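Local coordinates for protein lovastatin nonaketide synthase mokA (Monascus pilosus, PDB 6AD3) that carries out the iterative nine-step assembly of the polyketide chain of lovastatin (monacolin K), and is represented here by its condensation domain, at residues N99-M104 with E170-L175; T153-Q158 with G185-L190; P275-M280 with F433-D438. The protein carries 1 engineered substitution. All coordinates share one frame; numbering follows the deposited sequence.

Contact 1 (N99-M104 with E170-L175); sequences NNTIGM and EGYWQL. Engineered in segment 170-175: W173 (natural residue Arg).
Y172 turns its CG anti to its own backbone N (chi1 173°), sending the ring from helix 170-175 across to the strand, while T101 with chi1 -42° sets methyl CG2 anti to its N and hydroxyl OG1 beside that N. The methyl and the ring pass alongside one another with opposite headings; T101 CG2 sits obliquely to the ring, 3.6 Å from Y172 CE1, and the phenol ends at the strand backbone. There Y172 OH donates to T101 O over 2.9 Å, approaching from above the carbonyl plane. A second partner, the hydroxyl of T460, meets the same phenol oxygen, so this polar end is held at two points inside a buried interface. The ring also passes close to G103, with Y172 CE1 3.7 Å from G103 N; without a side chain there, the backbone leaves room for the aromatic group. The edge of the Y172 ring, at CD2, points at one indole face of W173, an engineered residue. One turn further on, L175 offers CB to the same T101 methyl, at 4.1 Å from CG2. The hydroxyl branch of T101 serves a different purpose: T101 OG1 is hydrogen-bonded at 2.8 Å to a water that donates to L175 O, 2.9 Å away. Beyond this water, N99 ND2 bonds to V176 O and T178 O where the helix runs out. The helix runs along one face of the mixed sheet, nearly antiparallel to strand 100-104, with their axes 9.0 Å apart. Strand 100-107 is flanked by strands 199-206 and 453-460, and the helix spreads beyond it: Y172 touches L201, and L175 packs on V203 and on R189, V191 and F193 of strand 188-195.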
ATOM      1  N   ASN A  99      -8.702  -8.123  -2.215  1.00 13.01           N
ATOM      2  CA  ASN A  99      -9.476  -7.388  -1.243  1.00 14.82           C
ATOM      3  C   ASN A  99      -8.553  -6.634  -0.271  1.00 12.76           C
ATOM      4  O   ASN A  99      -7.414  -7.046  -0.022  1.00 13.97           O
ATOM      5  CB  ASN A  99     -10.353  -8.330  -0.410  1.00 13.22           C
ATOM      6  CG  ASN A  99     -11.532  -8.924  -1.199  1.00 15.80           C
ATOM      7  OD1 ASN A  99     -11.788  -8.609  -2.368  1.00 17.30           O
ATOM      8  ND2 ASN A  99     -12.278  -9.805  -0.515  1.00 14.64           N
ATOM      9  N   ASN A 100      -9.071  -5.535   0.277  1.00 13.13           N
ATOM     10  CA  ASN A 100      -8.372  -4.775   1.317  1.00 13.59           C
ATOM     11  C   ASN A 100      -9.307  -4.533   2.475  1.00 13.53           C
ATOM     12  O   ASN A 100     -10.482  -4.140   2.282  1.00 15.23           O
ATOM     13  CB  ASN A 100      -7.914  -3.427   0.768  1.00 11.42           C
ATOM     14  CG  ASN A 100      -7.094  -3.546  -0.478  1.00 12.61           C
ATOM     15  OD1 ASN A 100      -5.873  -3.725  -0.408  1.00 13.19           O
ATOM     16  ND2 ASN A 100      -7.753  -3.530  -1.635  1.00 13.87           N
ATOM     17  N   THR A 101      -8.836  -4.787   3.688  1.00 11.90           N
ATOM     18  CA  THR A 101      -9.695  -4.761   4.857  1.00 11.74           C
ATOM     19  C   THR A 101      -8.964  -4.205   6.079  1.00 15.44           C
ATOM     20  O   THR A 101      -7.959  -4.759   6.504  1.00 17.59           O
ATOM     21  CB  THR A 101     -10.237  -6.176   5.175  1.00 13.88           C
ATOM     22  OG1 THR A 101     -10.636  -6.850   3.973  1.00 13.68           O
ATOM     23  CG2 THR A 101     -11.428  -6.113   6.139  1.00 17.40           C
ATOM     24  N   ILE A 102      -9.431  -3.064   6.583  1.00 14.71           N
ATOM     25  CA  ILE A 102      -8.756  -2.339   7.668  1.00 14.92           C
ATOM     26  C   ILE A 102      -9.727  -2.229   8.837  1.00 16.08           C
ATOM     27  O   ILE A 102     -10.813  -1.644   8.685  1.00 14.41           O
ATOM     28  CB  ILE A 102      -8.373  -0.908   7.241  1.00 17.90           C
ATOM     29  CG1 ILE A 102      -7.589  -0.934   5.942  1.00 20.25           C
ATOM     30  CG2 ILE A 102      -7.539  -0.233   8.342  1.00 17.52           C
ATOM     31  CD1 ILE A 102      -6.296  -1.764   5.985  1.00 22.65           C
ATOM     32  N   GLY A 103      -9.365  -2.846   9.983  1.00 15.92           N
ATOM     33  CA  GLY A 103     -10.222  -2.821  11.177  1.00 14.22           C
ATOM     34  C   GLY A 103      -9.609  -1.966  12.289  1.00 16.52           C
ATOM     35  O   GLY A 103      -8.429  -2.058  12.552  1.00 18.84           O
ATOM     36  N   MET A 104     -10.375  -1.045  12.830  1.00 14.08           N
ATOM     37  CA  MET A 104      -9.927  -0.240  13.923  1.00 15.31           C
ATOM     38  C   MET A 104     -10.754  -0.545  15.175  1.00 17.02           C
ATOM     39  O   MET A 104     -11.951  -0.216  15.248  1.00 16.51           O
ATOM     40  CB  MET A 104     -10.005   1.234  13.587  1.00 18.95           C
ATOM     41  CG  MET A 104      -9.310   2.112  14.650  1.00 27.15           C
ATOM     42  SD  MET A 104      -7.520   1.801  14.971  1.00 37.71           S
ATOM     43  CE  MET A 104      -6.763   2.601  13.556  1.00 43.54           C
ATOM     44  N   GLU A 170     -14.230 -12.505  14.001  1.00 20.67           N
ATOM     45  CA  GLU A 170     -14.780 -13.439  13.039  1.00 22.50           C
ATOM     46  C   GLU A 170     -15.427 -12.681  11.867  1.00 20.59           C
ATOM     47  O   GLU A 170     -15.237 -13.037  10.700  1.00 20.23           O
ATOM     48  CB  GLU A 170     -15.785 -14.376  13.736  1.00 26.55           C
ATOM     49  CG  GLU A 170     -16.467 -15.331  12.799  1.00 34.07           C
ATOM     50  CD  GLU A 170     -17.472 -16.233  13.511  1.00 49.16           C
ATOM     51  OE1 GLU A 170     -18.643 -16.275  13.070  1.00 53.28           O
ATOM     52  OE2 GLU A 170     -17.094 -16.874  14.512  1.00 48.03           O
ATOM     53  N   GLY A 171     -16.184 -11.642  12.187  1.00 18.59           N
ATOM     54  CA  GLY A 171     -16.796 -10.812  11.165  1.00 19.22           C
ATOM     55  C   GLY A 171     -15.727 -10.184  10.262  1.00 18.60           C
ATOM     56  O   GLY A 171     -15.907 -10.073   9.065  1.00 18.00           O
ATOM     57  N   TYR A 172     -14.683  -9.662  10.885  1.00 16.03           N
ATOM     58  CA  TYR A 172     -13.549  -9.073  10.150  1.00 17.27           C
ATOM     59  C   TYR A 172     -12.975 -10.043   9.124  1.00 17.58           C
ATOM     60  O   TYR A 172     -12.838  -9.710   7.964  1.00 16.77           O
ATOM     61  CB  TYR A 172     -12.475  -8.601  11.134  1.00 15.65           C
ATOM     62  CG  TYR A 172     -11.199  -8.149  10.444  1.00 15.12           C
ATOM     63  CD1 TYR A 172     -11.042  -6.825  10.000  1.00 15.48           C
ATOM     64  CD2 TYR A 172     -10.191  -9.057  10.150  1.00 16.27           C
ATOM     65  CE1 TYR A 172      -9.880  -6.410   9.359  1.00 14.56           C
ATOM     66  CE2 TYR A 172      -9.033  -8.642   9.470  1.00 15.78           C
ATOM     67  CZ  TYR A 172      -8.908  -7.328   9.055  1.00 16.49           C
ATOM     68  OH  TYR A 172      -7.739  -6.903   8.417  1.00 15.80           O
ATOM     69  N   TRP A 173     -12.650 -11.254   9.550  1.00 15.76           N
ATOM     70  CA  TRP A 173     -12.074 -12.234   8.635  1.00 18.26           C
ATOM     71  C   TRP A 173     -13.063 -12.719   7.562  1.00 19.52           C
ATOM     72  O   TRP A 173     -12.654 -13.060   6.443  1.00 20.67           O
ATOM     73  CB  TRP A 173     -11.443 -13.401   9.414  1.00 18.61           C
ATOM     74  CG  TRP A 173     -10.229 -12.994  10.192  1.00 20.22           C
ATOM     75  CD1 TRP A 173     -10.150 -12.766  11.535  1.00 22.33           C
ATOM     76  CD2 TRP A 173      -8.978 -12.553   9.645  1.00 18.41           C
ATOM     77  NE1 TRP A 173      -8.867 -12.378  11.872  1.00 23.73           N
ATOM     78  CE2 TRP A 173      -8.163 -12.159  10.719  1.00 21.04           C
ATOM     79  CE3 TRP A 173      -8.452 -12.507   8.348  1.00 21.87           C
ATOM     80  CZ2 TRP A 173      -6.871 -11.658  10.530  1.00 22.01           C
ATOM     81  CZ3 TRP A 173      -7.177 -12.029   8.154  1.00 21.49           C
ATOM     82  CH2 TRP A 173      -6.407 -11.584   9.231  1.00 20.88           C
ATOM     83  N   GLN A 174     -14.370 -12.626   7.832  1.00 19.26           N
ATOM     84  CA  GLN A 174     -15.363 -12.826   6.768  1.00 20.35           C
ATOM     85  C   GLN A 174     -15.314 -11.700   5.706  1.00 18.39           C
ATOM     86  O   GLN A 174     -15.349 -11.965   4.492  1.00 18.06           O
ATOM     87  CB  GLN A 174     -16.795 -12.919   7.355  1.00 24.04           C
ATOM     88  CG  GLN A 174     -17.074 -14.214   8.105  1.00 32.15           C
ATOM     89  CD  GLN A 174     -18.267 -14.108   9.085  1.00 42.73           C
ATOM     90  OE1 GLN A 174     -18.406 -14.934   9.994  1.00 55.89           O
ATOM     91  NE2 GLN A 174     -19.105 -13.084   8.914  1.00 45.34           N
ATOM     92  N   LEU A 175     -15.080 -10.466   6.161  1.00 16.85           N
ATOM     93  CA  LEU A 175     -14.978  -9.319   5.244  1.00 16.63           C
ATOM     94  C   LEU A 175     -13.707  -9.401   4.386  1.00 16.16           C
ATOM     95  O   LEU A 175     -13.735  -9.073   3.209  1.00 16.15           O
ATOM     96  CB  LEU A 175     -15.029  -8.000   6.011  1.00 16.33           C
ATOM     97  CG  LEU A 175     -16.357  -7.625   6.664  1.00 18.71           C
ATOM     98  CD1 LEU A 175     -16.189  -6.393   7.544  1.00 19.68           C
ATOM     99  CD2 LEU A 175     -17.457  -7.373   5.639  1.00 22.61           C
TER
HETATM  100  O   HOH W   1     -12.484  -6.798   1.829  1.00 15.12           O

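Contact 2 (T153-Q158 with G185-L190); sequences TKNKVQ and GDTLRL
N155 faces T187 and L188 where two chain segments running nearly the same way, 16° apart end to end, close together, and further along Q158 N donates to L190 O over 3.0 Å. The carboxamide of N155, swung to the side of its own N (chi1 -75°), crosses the T187 side chain at about a right angle. N155 OD1 takes T187 N at 2.9 Å on an in-plane lone pair, and L188 N at 3.1 Å from well above that plane. Its other end is used as well: N155 ND2 donates to T187 OG1 at 3.0 Å, in the amide plane, and also bonds to F129 O. T153 OG1 accepts from N155 N in an ST turn that steadies the residue. Waters bridge the two backbones, one donating to G185 O and accepting from K154 N, another joining K156 O, Q158 NE2 and L190 N. On the second segment R189 forms a two-pronged salt bridge with D186, NH1 to OD1 at 2.7 Å and NH2 to OD2. With both amide ends engaged, N155 can hardly flip, and it probably stands in for backbone pairing just ahead of the two parallel strands of the beta-alpha-beta unit.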
ATOM      1  N   THR A 153     -25.431   5.722  -4.367  1.00 20.11           N
ATOM      2  CA  THR A 153     -24.535   4.606  -4.063  1.00 17.38           C
ATOM      3  C   THR A 153     -25.261   3.263  -4.095  1.00 18.49           C
ATOM      4  O   THR A 153     -26.436   3.150  -3.673  1.00 20.49           O
ATOM      5  CB  THR A 153     -23.827   4.793  -2.674  1.00 18.74           C
ATOM      6  OG1 THR A 153     -22.779   3.806  -2.515  1.00 16.16           O
ATOM      7  CG2 THR A 153     -24.804   4.671  -1.552  1.00 19.68           C
ATOM      8  N   LYS A 154     -24.509   2.221  -4.384  1.00 17.33           N
ATOM      9  CA  LYS A 154     -24.952   0.854  -4.172  1.00 21.35           C
ATOM     10  C   LYS A 154     -24.243   0.182  -3.009  1.00 21.82           C
ATOM     11  O   LYS A 154     -24.541  -0.948  -2.683  1.00 23.66           O
ATOM     12  CB  LYS A 154     -24.754   0.036  -5.445  1.00 26.04           C
ATOM     13  CG  LYS A 154     -25.131   0.786  -6.712  1.00 33.49           C
ATOM     14  CD  LYS A 154     -26.621   0.948  -6.859  1.00 38.99           C
ATOM     15  CE  LYS A 154     -26.968   1.735  -8.120  1.00 49.38           C
ATOM     16  NZ  LYS A 154     -27.964   2.822  -7.843  1.00 49.82           N
ATOM     17  N   ASN A 155     -23.402   0.931  -2.294  1.00 15.93           N
ATOM     18  CA  ASN A 155     -22.798   0.428  -1.115  1.00 16.93           C
ATOM     19  C   ASN A 155     -23.667   0.661   0.092  1.00 18.32           C
ATOM     20  O   ASN A 155     -24.586   1.505   0.046  1.00 19.58           O
ATOM     21  CB  ASN A 155     -21.399   1.059  -0.926  1.00 15.65           C
ATOM     22  CG  ASN A 155     -20.365   0.477  -1.889  1.00 15.09           C
ATOM     23  OD1 ASN A 155     -20.277  -0.736  -2.056  1.00 15.28           O
ATOM     24  ND2 ASN A 155     -19.684   1.350  -2.639  1.00 17.04           N
ATOM     25  N   LYS A 156     -23.432  -0.134   1.147  1.00 17.97           N
ATOM     26  CA  LYS A 156     -24.267  -0.091   2.359  1.00 20.64           C
ATOM     27  C   LYS A 156     -23.412   0.061   3.593  1.00 19.43           C
ATOM     28  O   LYS A 156     -22.205  -0.292   3.604  1.00 19.01           O
ATOM     29  CB  LYS A 156     -25.119  -1.360   2.522  1.00 23.06           C
ATOM     30  CG  LYS A 156     -25.842  -1.795   1.282  1.00 30.65           C
ATOM     31  CD  LYS A 156     -26.993  -0.875   0.971  1.00 40.75           C
ATOM     32  CE  LYS A 156     -27.921  -1.528  -0.044  1.00 50.43           C
ATOM     33  NZ  LYS A 156     -28.990  -0.588  -0.443  1.00 47.69           N
ATOM     34  N   VAL A 157     -24.030   0.613   4.616  1.00 18.62           N
ATOM     35  CA  VAL A 157     -23.419   0.745   5.941  1.00 19.24           C
ATOM     36  C   VAL A 157     -24.104  -0.219   6.882  1.00 20.45           C
ATOM     37  O   VAL A 157     -25.344  -0.271   6.927  1.00 19.34           O
ATOM     38  CB  VAL A 157     -23.580   2.172   6.469  1.00 23.22           C
ATOM     39  CG1 VAL A 157     -22.960   2.322   7.849  1.00 25.40           C
ATOM     40  CG2 VAL A 157     -22.979   3.160   5.479  1.00 22.97           C
ATOM     41  N   GLN A 158     -23.322  -0.897   7.723  1.00 17.29           N
ATOM     42  CA  GLN A 158     -23.893  -1.829   8.678  1.00 19.99           C
ATOM     43  C   GLN A 158     -23.389  -1.578  10.056  1.00 19.31           C
ATOM     44  O   GLN A 158     -22.189  -1.315  10.252  1.00 18.36           O
ATOM     45  CB  GLN A 158     -23.569  -3.246   8.292  1.00 22.58           C
ATOM     46  CG  GLN A 158     -24.185  -3.641   6.959  1.00 23.48           C
ATOM     47  CD  GLN A 158     -23.520  -4.822   6.364  1.00 30.94           C
ATOM     48  OE1 GLN A 158     -23.998  -5.949   6.513  1.00 37.49           O
ATOM     49  NE2 GLN A 158     -22.370  -4.605   5.756  1.00 28.22           N
ATOM     50  N   GLY A 185     -21.524  -1.912  -8.671  1.00 18.42           N
ATOM     51  CA  GLY A 185     -21.116  -0.870  -7.756  1.00 19.89           C
ATOM     52  C   GLY A 185     -21.023  -1.303  -6.313  1.00 17.60           C
ATOM     53  O   GLY A 185     -20.987  -0.470  -5.425  1.00 16.67           O
ATOM     54  N   ASP A 186     -20.810  -2.594  -6.104  1.00 16.74           N
ATOM     55  CA  ASP A 186     -20.581  -3.147  -4.768  1.00 16.69           C
ATOM     56  C   ASP A 186     -19.074  -3.237  -4.564  1.00 14.88           C
ATOM     57  O   ASP A 186     -18.415  -4.070  -5.194  1.00 16.89           O
ATOM     58  CB  ASP A 186     -21.204  -4.571  -4.694  1.00 18.32           C
ATOM     59  CG  ASP A 186     -20.905  -5.262  -3.410  1.00 18.21           C
ATOM     60  OD1 ASP A 186     -21.081  -4.621  -2.371  1.00 22.07           O
ATOM     61  OD2 ASP A 186     -20.415  -6.413  -3.423  1.00 20.37           O
ATOM     62  N   THR A 187     -18.522  -2.220  -3.898  1.00 14.78           N
ATOM     63  CA  THR A 187     -17.095  -1.967  -3.891  1.00 13.98           C
ATOM     64  C   THR A 187     -16.510  -1.684  -2.509  1.00 15.17           C
ATOM     65  O   THR A 187     -15.284  -1.610  -2.369  1.00 13.64           O
ATOM     66  CB  THR A 187     -16.737  -0.768  -4.786  1.00 13.56           C
ATOM     67  OG1 THR A 187     -17.385   0.415  -4.263  1.00 14.01           O
ATOM     68  CG2 THR A 187     -17.195  -1.020  -6.210  1.00 15.07           C
ATOM     69  N   LEU A 188     -17.363  -1.538  -1.485  1.00 13.95           N
ATOM     70  CA  LEU A 188     -16.918  -1.103  -0.149  1.00 16.19           C
ATOM     71  C   LEU A 188     -17.708  -1.875   0.910  1.00 19.23           C
ATOM     72  O   LEU A 188     -18.882  -2.289   0.669  1.00 21.40           O
ATOM     73  CB  LEU A 188     -17.263   0.364   0.037  1.00 20.83           C
ATOM     74  CG  LEU A 188     -16.376   1.508  -0.354  1.00 26.61           C
ATOM     75  CD1 LEU A 188     -16.918   2.771   0.359  1.00 26.03           C
ATOM     76  CD2 LEU A 188     -14.917   1.283   0.038  1.00 22.03           C
ATOM     77  N   ARG A 189     -17.095  -2.092   2.061  1.00 14.66           N
ATOM     78  CA  ARG A 189     -17.849  -2.453   3.261  1.00 17.89           C
ATOM     79  C   ARG A 189     -17.514  -1.477   4.359  1.00 17.63           C
ATOM     80  O   ARG A 189     -16.363  -1.091   4.508  1.00 16.07           O
ATOM     81  CB  ARG A 189     -17.513  -3.881   3.729  1.00 19.06           C
ATOM     82  CG  ARG A 189     -17.525  -4.922   2.615  1.00 24.13           C
ATOM     83  CD  ARG A 189     -18.879  -5.545   2.464  1.00 28.84           C
ATOM     84  NE  ARG A 189     -18.909  -6.508   1.355  1.00 28.00           N
ATOM     85  CZ  ARG A 189     -19.378  -6.235   0.152  1.00 27.92           C
ATOM     86  NH1 ARG A 189     -19.561  -4.971  -0.198  1.00 22.44           N
ATOM     87  NH2 ARG A 189     -19.438  -7.201  -0.777  1.00 29.29           N
ATOM     88  N   LEU A 190     -18.550  -0.935   4.993  1.00 15.19           N
ATOM     89  CA  LEU A 190     -18.370  -0.043   6.136  1.00 15.04           C
ATOM     90  C   LEU A 190     -19.180  -0.579   7.297  1.00 16.53           C
ATOM     91  O   LEU A 190     -20.400  -0.581   7.210  1.00 16.18           O
ATOM     92  CB  LEU A 190     -18.855   1.359   5.805  1.00 16.55           C
ATOM     93  CG  LEU A 190     -18.164   2.051   4.633  1.00 17.14           C
ATOM     94  CD1 LEU A 190     -18.926   3.271   4.167  1.00 19.51           C
ATOM     95  CD2 LEU A 190     -16.740   2.421   4.983  1.00 16.08           C
TER
HETATM   96  O   HOH W   2     -21.762   2.145  -5.241  1.00 19.35           O
HETATM   97  O   HOH W   3     -23.103  -3.135  -1.545  1.00 23.09           O
HETATM   98  O   HOH W   4     -21.077  -2.606   4.478  1.00 18.06           O
HETATM   99  O   HOH W   5     -21.697  -2.282   0.636  1.00 20.58           O

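Contact 3 (P275-M280 with F433-D438); sequences PVLPRM and FQAVFD
In the six-stranded mixed sheet of the condensation domain, strand 435-440 lies between strands 468-473 and 348-354, parallel to both, and Q434 at its entry meets the loop 275-280 that leads from helix 256-266 toward strand 301-307. Condensation domains are built of two related lobes of the chloramphenicol acetyltransferase type, and this sheet is consistent with the core of one of them. Neither V276 nor L277 belongs to a strand, and the loop is tied to the sheet by a side chain rather than by beta pairing. Q434 carries most of the contact. Its chain bends at chi2 (78°), which brings the carboxamide round to the loop backbone. Q434 OE1 accepts L277 N at 2.8 Å; the N-H points almost straight at the oxygen (164°) but comes from above the carbonyl plane, 37° out of it. The same oxygen lies 3.2 Å from V276 CA, and the V276 side chain crosses the amide at a slant, CG1 lying 4.1 Å from Q434 NE2. Apolar contacts flank the polar one: L277 CB rests 3.9 Å from Q434 CB, and L277 CD2 reaches A435 CB at 4.4 Å. L277 thus faces the sheet, where it also touches F348 and V468, and A435 packs on V468 too, so the leucine closes over three neighbouring strands. Toward P275 water mediates as well: one water donates to P275 O at 2.7 Å and accepts from Q434 NE2 at 3.1 Å, and another probably donates to Q434 OE1. Because NE2 bonds to A430 O as well, while OE1 receives a backbone N-H, the two ends of the amide are clearly told apart and its rotation is fixed: oxygen to L277 N, nitrogen to A430 O.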
ATOM      1  N   PRO A 275      18.340  -7.816 -13.650  1.00 32.78           N
ATOM      2  CA  PRO A 275      18.592  -8.684 -12.507  1.00 34.83           C
ATOM      3  C   PRO A 275      17.401  -8.709 -11.549  1.00 23.55           C
ATOM      4  O   PRO A 275      16.745  -7.702 -11.354  1.00 24.00           O
ATOM      5  CB  PRO A 275      19.814  -8.027 -11.810  1.00 41.67           C
ATOM      6  CG  PRO A 275      20.312  -6.967 -12.763  1.00 42.10           C
ATOM      7  CD  PRO A 275      19.089  -6.551 -13.535  1.00 43.94           C
ATOM      8  N   VAL A 276      17.192  -9.849 -10.917  1.00 24.69           N
ATOM      9  CA  VAL A 276      16.137  -9.987  -9.959  1.00 20.84           C
ATOM     10  C   VAL A 276      16.781 -10.274  -8.608  1.00 24.54           C
ATOM     11  O   VAL A 276      17.903 -10.758  -8.530  1.00 20.73           O
ATOM     12  CB  VAL A 276      15.173 -11.122 -10.348  1.00 28.44           C
ATOM     13  CG1 VAL A 276      14.635 -10.890 -11.747  1.00 27.92           C
ATOM     14  CG2 VAL A 276      15.865 -12.475 -10.264  1.00 36.74           C
ATOM     15  N   LEU A 277      16.132  -9.814  -7.557  1.00 19.43           N
ATOM     16  CA  LEU A 277      16.627  -9.987  -6.234  1.00 18.12           C
ATOM     17  C   LEU A 277      16.906 -11.470  -5.939  1.00 18.95           C
ATOM     18  O   LEU A 277      16.019 -12.330  -6.109  1.00 19.62           O
ATOM     19  CB  LEU A 277      15.584  -9.452  -5.259  1.00 16.91           C
ATOM     20  CG  LEU A 277      16.037  -9.261  -3.813  1.00 17.44           C
ATOM     21  CD1 LEU A 277      16.996  -8.072  -3.740  1.00 20.54           C
ATOM     22  CD2 LEU A 277      14.800  -9.040  -2.934  1.00 19.02           C
ATOM     23  N   PRO A 278      18.105 -11.774  -5.415  1.00 20.59           N
ATOM     24  CA  PRO A 278      18.349 -13.158  -4.978  1.00 21.18           C
ATOM     25  C   PRO A 278      17.502 -13.583  -3.809  1.00 19.94           C
ATOM     26  O   PRO A 278      16.887 -12.750  -3.119  1.00 17.80           O
ATOM     27  CB  PRO A 278      19.841 -13.143  -4.593  1.00 20.24           C
ATOM     28  CG  PRO A 278      20.409 -12.076  -5.472  1.00 21.40           C
ATOM     29  CD  PRO A 278      19.355 -10.993  -5.434  1.00 21.35           C
ATOM     30  N   ARG A 279      17.462 -14.886  -3.552  1.00 18.98           N
ATOM     31  CA  ARG A 279      16.909 -15.364  -2.292  1.00 22.54           C
ATOM     32  C   ARG A 279      17.744 -14.842  -1.134  1.00 23.26           C
ATOM     33  O   ARG A 279      18.965 -14.791  -1.208  1.00 25.47           O
ATOM     34  CB  ARG A 279      16.856 -16.912  -2.269  1.00 27.47           C
ATOM     35  CG  ARG A 279      16.103 -17.460  -1.059  1.00 34.02           C
ATOM     36  CD  ARG A 279      15.852 -18.973  -1.175  1.00 38.79           C
ATOM     37  NE  ARG A 279      17.090 -19.713  -1.370  1.00 42.70           N
ATOM     38  CZ  ARG A 279      17.946 -20.043  -0.394  1.00 63.04           C
ATOM     39  NH1 ARG A 279      17.736 -19.640   0.858  1.00 63.88           N
ATOM     40  NH2 ARG A 279      19.037 -20.760  -0.672  1.00 63.67           N
ATOM     41  N   MET A 280      17.082 -14.386  -0.084  1.00 21.59           N
ATOM     42  CA  MET A 280      17.782 -13.946   1.134  1.00 22.31           C
ATOM     43  C   MET A 280      18.137 -15.135   2.004  1.00 24.24           C
ATOM     44  O   MET A 280      17.335 -16.037   2.179  1.00 20.52           O
ATOM     45  CB  MET A 280      16.919 -12.982   1.946  1.00 24.43           C
ATOM     46  CG  MET A 280      16.574 -11.690   1.223  1.00 23.43           C
ATOM     47  SD  MET A 280      15.509 -10.672   2.260  1.00 25.71           S
ATOM     48  CE  MET A 280      13.944 -11.562   2.116  1.00 27.30           C
ATOM     49  N   PHE A 433      11.124  -4.841 -10.021  1.00 16.10           N
ATOM     50  CA  PHE A 433      11.601  -4.839  -8.643  1.00 14.27           C
ATOM     51  C   PHE A 433      10.873  -5.894  -7.845  1.00 14.93           C
ATOM     52  O   PHE A 433       9.698  -6.159  -8.114  1.00 13.63           O
ATOM     53  CB  PHE A 433      11.428  -3.452  -7.982  1.00 14.33           C
ATOM     54  CG  PHE A 433      10.041  -2.860  -8.113  1.00 12.71           C
ATOM     55  CD1 PHE A 433       9.642  -2.232  -9.295  1.00 14.56           C
ATOM     56  CD2 PHE A 433       9.107  -2.948  -7.069  1.00 12.93           C
ATOM     57  CE1 PHE A 433       8.371  -1.699  -9.426  1.00 15.43           C
ATOM     58  CE2 PHE A 433       7.839  -2.437  -7.218  1.00 14.05           C
ATOM     59  CZ  PHE A 433       7.461  -1.809  -8.394  1.00 14.77           C
ATOM     60  N   GLN A 434      11.561  -6.460  -6.840  1.00 14.03           N
ATOM     61  CA  GLN A 434      11.011  -7.590  -6.079  1.00 13.87           C
ATOM     62  C   GLN A 434      10.931  -7.277  -4.583  1.00 16.99           C
ATOM     63  O   GLN A 434      10.467  -8.092  -3.808  1.00 15.38           O
ATOM     64  CB  GLN A 434      11.850  -8.855  -6.286  1.00 14.44           C
ATOM     65  CG  GLN A 434      11.847  -9.335  -7.738  1.00 15.11           C
ATOM     66  CD  GLN A 434      12.760  -8.546  -8.664  1.00 16.85           C
ATOM     67  OE1 GLN A 434      13.932  -8.266  -8.357  1.00 16.85           O
ATOM     68  NE2 GLN A 434      12.227  -8.185  -9.820  1.00 17.37           N
ATOM     69  N   ALA A 435      11.335  -6.077  -4.223  1.00 14.83           N
ATOM     70  CA  ALA A 435      11.219  -5.565  -2.870  1.00 13.97           C
ATOM     71  C   ALA A 435      10.431  -4.253  -2.880  1.00 15.06           C
ATOM     72  O   ALA A 435      10.637  -3.391  -3.749  1.00 12.07           O
ATOM     73  CB  ALA A 435      12.607  -5.291  -2.307  1.00 14.74           C
ATOM     74  N   VAL A 436       9.620  -4.054  -1.843  1.00 13.49           N
ATOM     75  CA  VAL A 436       8.869  -2.809  -1.668  1.00 14.00           C
ATOM     76  C   VAL A 436       9.083  -2.280  -0.255  1.00 15.00           C
ATOM     77  O   VAL A 436       9.159  -3.056   0.701  1.00 13.84           O
ATOM     78  CB  VAL A 436       7.359  -3.031  -1.933  1.00 14.41           C
ATOM     79  CG1 VAL A 436       6.495  -1.869  -1.425  1.00 13.90           C
ATOM     80  CG2 VAL A 436       7.104  -3.263  -3.417  1.00 13.56           C
ATOM     81  N   PHE A 437       9.054  -0.947  -0.147  1.00 12.24           N
ATOM     82  CA  PHE A 437       9.115  -0.217   1.092  1.00 13.14           C
ATOM     83  C   PHE A 437       7.957   0.780   1.128  1.00 12.23           C
ATOM     84  O   PHE A 437       7.815   1.636   0.238  1.00 14.11           O
ATOM     85  CB  PHE A 437      10.442   0.541   1.205  1.00 12.87           C
ATOM     86  CG  PHE A 437      10.579   1.353   2.496  1.00 13.97           C
ATOM     87  CD1 PHE A 437      10.720   0.714   3.706  1.00 19.68           C
ATOM     88  CD2 PHE A 437      10.516   2.734   2.497  1.00 15.00           C
ATOM     89  CE1 PHE A 437      10.830   1.427   4.893  1.00 22.57           C
ATOM     90  CE2 PHE A 437      10.723   3.455   3.675  1.00 14.57           C
ATOM     91  CZ  PHE A 437      10.855   2.806   4.867  1.00 16.99           C
ATOM     92  N   ASP A 438       7.138   0.696   2.159  1.00 12.35           N
ATOM     93  CA  ASP A 438       5.949   1.554   2.275  1.00 12.67           C
ATOM     94  C   ASP A 438       5.899   2.151   3.661  1.00 12.78           C
ATOM     95  O   ASP A 438       5.669   1.439   4.652  1.00 14.45           O
ATOM     96  CB  ASP A 438       4.685   0.733   1.988  1.00 14.48           C
ATOM     97  CG  ASP A 438       3.387   1.568   2.037  1.00 15.66           C
ATOM     98  OD1 ASP A 438       3.422   2.663   2.589  1.00 15.65           O
ATOM     99  OD2 ASP A 438       2.392   1.144   1.388  1.00 20.29           O
TER
HETATM  100  O   HOH W   6      15.738  -5.950  -8.593  1.00 20.69           O
HETATM  101  O   HOH W   7      14.149  -7.046 -11.903  1.00 23.17           O

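Contacts 1 and 2 belong to one five-stranded mixed sheet, their centres 14 Å apart, and touch where L175 CD2 meets R189 CG at 3.9 Å. Their segments alternate along the chain: helix 165-176 links strands 157-161 and 188-195 in a beta-alpha-beta unit, and contact 1 seats that helix on the sheet face bearing T101. Contact 3 comes later in the sequence, in the six-stranded sheet, its centre 28 Å from that of contact 1 and 36 Å from that of contact 2; nearest atoms are about 10 and 17 Å apart. The three contacts thus knit elements within two separate sheets of a single condensation domain.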